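Local coordinates for putative uncharacterized protein (Coprinopsis cinerea, PDB 3W9A), which is the catalytic domain of a glycoside hydrolase family 131 enzyme with a beta-jelly-roll fold, and probably cleaves beta-glucans, at residues A16-W21 / R42-D47. Sequence-based numbering, arbitrary orientation.
Sequences ADFDRW and RYLNLD
Phe18 reaches from the short, weakly bonded helix 15-18 to two leucines of strand 44-47, and its ring carries the contact, which is purely apolar: no hydrogen bond or salt bridge joins 16-21 to 42-47. Leu44 supplies a CH-pi interaction. Its CD1 methyl sits over one face of the ring, 4.1 Å from the centroid and 19° off the normal, displaced toward the CG-CD2 side, with 3.9 Å between Leu44 CD1 and Phe18 CD2. Leu46, two residues further along the strand and pointing the same way, meets the ring obliquely in ordinary van der Waals packing; its forked end closes on one ring atom, with CD1 3.8 Å and CD2 4.1 Å from Phe18 CE2. Phe18 leaves the helix pointing at the strand, and with CG anti to the carbonyl carbon (chi1 -71°) its ring lies between backbones whose nearest CA atoms, those of Phe18 and Leu44, are 8.4 Å apart.

Within 16-21, Arg20 NH1 forms a salt bridge with Asp17 OD1 at 2.6 Å, though the hydrogen bond within it is bent and weak, while Asp17 OD2 accepts from the backbone N of Thr13 and of Thr14, just before the segment.

Tyr12 stacks on the Phe18 ring, and Leu62 of the paired strand 61-66 touches Phe18 and both leucines. Trp32 of strand 30-34 and Leu81 of strand 77-83 also pack on Phe18 and Leu44, so the helix is joined here to strands from both jelly-roll sheets.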
loop_
_atom_site.group_PDB
_atom_site.type_symbol
_atom_site.label_atom_id
_atom_site.label_comp_id
_atom_site.label_asym_id
_atom_site.label_seq_id
_atom_site.Cartn_x
_atom_site.Cartn_y
_atom_site.Cartn_z
ATOM N N ALA A 16 -3.301 -18.902 3.978
ATOM C CA ALA A 16 -3.291 -19.865 2.881
ATOM C C ALA A 16 -4.099 -19.419 1.661
ATOM O O ALA A 16 -3.823 -19.875 0.550
ATOM C CB ALA A 16 -3.772 -21.230 3.359
ATOM N N ASP A 17 -5.076 -18.530 1.847
ATOM C CA ASP A 17 -5.824 -18.001 0.710
ATOM C C ASP A 17 -4.904 -17.309 -0.301
ATOM O O ASP A 17 -5.115 -17.419 -1.501
ATOM C CB ASP A 17 -6.976 -17.075 1.158
ATOM C CG ASP A 17 -8.174 -17.844 1.731
ATOM O OD1 ASP A 17 -8.351 -19.037 1.396
ATOM O OD2 ASP A 17 -8.930 -17.262 2.534
ATOM N N PHE A 18 -3.852 -16.649 0.164
ATOM C CA PHE A 18 -2.894 -16.034 -0.756
ATOM C C PHE A 18 -2.062 -17.091 -1.534
ATOM O O PHE A 18 -1.613 -16.833 -2.652
ATOM C CB PHE A 18 -1.976 -15.072 -0.008
ATOM C CG PHE A 18 -2.650 -13.809 0.443
ATOM C CD1 PHE A 18 -2.990 -12.816 -0.474
ATOM C CD2 PHE A 18 -2.920 -13.599 1.786
ATOM C CE1 PHE A 18 -3.594 -11.640 -0.054
ATOM C CE2 PHE A 18 -3.516 -12.428 2.212
ATOM C CZ PHE A 18 -3.849 -11.444 1.300
ATOM N N ASP A 19 -1.896 -18.276 -0.953
ATOM C CA ASP A 19 -1.135 -19.373 -1.578
ATOM C C ASP A 19 -1.843 -20.035 -2.768
ATOM O O ASP A 19 -1.237 -20.818 -3.480
ATOM C CB ASP A 19 -0.767 -20.452 -0.543
ATOM C CG ASP A 19 0.150 -19.922 0.567
ATOM O OD1 ASP A 19 0.942 -18.988 0.306
ATOM O OD2 ASP A 19 0.083 -20.423 1.705
ATOM N N ARG A 20 -3.121 -19.758 -2.979
ATOM C CA ARG A 20 -3.820 -20.331 -4.137
ATOM C C ARG A 20 -3.229 -19.825 -5.443
ATOM O O ARG A 20 -3.207 -20.530 -6.428
ATOM C CB ARG A 20 -5.313 -20.010 -4.103
ATOM C CG ARG A 20 -6.108 -20.879 -3.140
ATOM C CD ARG A 20 -7.596 -20.816 -3.460
ATOM N NE ARG A 20 -8.128 -19.472 -3.208
ATOM C CZ ARG A 20 -8.677 -19.065 -2.060
ATOM N NH1 ARG A 20 -8.792 -19.901 -1.029
ATOM N NH2 ARG A 20 -9.116 -17.809 -1.938
ATOM N N TRP A 21 -2.744 -18.591 -5.435
ATOM C CA TRP A 21 -2.164 -17.992 -6.621
ATOM C C TRP A 21 -0.816 -18.645 -6.982
ATOM O O TRP A 21 -0.022 -18.986 -6.102
ATOM C CB TRP A 21 -1.971 -16.489 -6.391
ATOM C CG TRP A 21 -1.453 -15.776 -7.577
ATOM C CD1 TRP A 21 -2.187 -15.141 -8.536
ATOM C CD2 TRP A 21 -0.081 -15.622 -7.947
ATOM N NE1 TRP A 21 -1.356 -14.593 -9.483
ATOM C CE2 TRP A 21 -0.055 -14.867 -9.144
ATOM C CE3 TRP A 21 1.130 -16.018 -7.367
ATOM C CZ2 TRP A 21 1.132 -14.530 -9.792
ATOM C CZ3 TRP A 21 2.307 -15.675 -7.996
ATOM C CH2 TRP A 21 2.300 -14.937 -9.206
ATOM N N ARG A 42 3.716 -16.210 8.312
ATOM C CA ARG A 42 4.794 -15.402 8.899
ATOM C C ARG A 42 4.773 -13.944 8.365
ATOM O O ARG A 42 5.256 -13.021 9.033
ATOM C CB ARG A 42 6.146 -16.039 8.602
ATOM C CG ARG A 42 7.308 -15.432 9.366
ATOM C CD ARG A 42 8.624 -16.079 8.981
ATOM N NE ARG A 42 8.627 -17.506 9.270
ATOM C CZ ARG A 42 9.601 -18.338 8.917
ATOM N NH1 ARG A 42 10.653 -17.896 8.247
ATOM N NH2 ARG A 42 9.517 -19.626 9.233
ATOM N N TYR A 43 4.195 -13.744 7.176
ATOM C CA TYR A 43 4.274 -12.456 6.473
ATOM C C TYR A 43 2.938 -11.748 6.233
ATOM O O TYR A 43 2.879 -10.516 6.187
ATOM C CB TYR A 43 4.959 -12.665 5.129
ATOM C CG TYR A 43 6.226 -13.480 5.202
ATOM C CD1 TYR A 43 7.325 -13.044 5.963
ATOM C CD2 TYR A 43 6.330 -14.671 4.522
ATOM C CE1 TYR A 43 8.485 -13.789 6.029
ATOM C CE2 TYR A 43 7.475 -15.430 4.591
ATOM C CZ TYR A 43 8.542 -14.995 5.352
ATOM O OH TYR A 43 9.674 -15.764 5.383
ATOM N N LEU A 44 1.878 -12.525 6.062
ATOM C CA LEU A 44 0.559 -11.977 5.758
ATOM C C LEU A 44 -0.494 -12.547 6.684
ATOM O O LEU A 44 -0.660 -13.757 6.772
ATOM C CB LEU A 44 0.186 -12.255 4.293
ATOM C CG LEU A 44 1.087 -11.615 3.232
ATOM C CD1 LEU A 44 0.716 -12.126 1.851
ATOM C CD2 LEU A 44 1.059 -10.074 3.267
ATOM N N ASN A 45 -1.195 -11.664 7.388
ATOM C CA ASN A 45 -2.280 -12.069 8.260
ATOM C C ASN A 45 -3.478 -11.150 8.115
ATOM O O ASN A 45 -3.340 -9.965 7.811
ATOM C CB ASN A 45 -1.815 -12.122 9.716
ATOM C CG ASN A 45 -0.783 -13.189 9.939
ATOM O OD1 ASN A 45 0.429 -12.920 9.912
ATOM N ND2 ASN A 45 -1.242 -14.428 10.068
ATOM N N LEU A 46 -4.653 -11.714 8.365
ATOM C CA LEU A 46 -5.930 -11.067 8.114
ATOM C C LEU A 46 -6.790 -11.088 9.372
ATOM O O LEU A 46 -6.818 -12.094 10.083
ATOM C CB LEU A 46 -6.639 -11.812 6.990
ATOM C CG LEU A 46 -5.880 -11.883 5.654
ATOM C CD1 LEU A 46 -5.985 -13.263 5.007
ATOM C CD2 LEU A 46 -6.362 -10.796 4.712
ATOM N N ASP A 47 -7.489 -9.975 9.647
ATOM C CA ASP A 47 -8.272 -9.822 10.877
ATOM C C ASP A 47 -9.168 -8.589 10.798
ATOM O O ASP A 47 -8.780 -7.571 10.214
ATOM C CB ASP A 47 -7.330 -9.691 12.090
ATOM C CG ASP A 47 -8.019 -9.937 13.421
ATOM O OD1 ASP A 47 -8.448 -8.951 14.082
ATOM O OD2 ASP A 47 -8.135 -11.118 13.798
#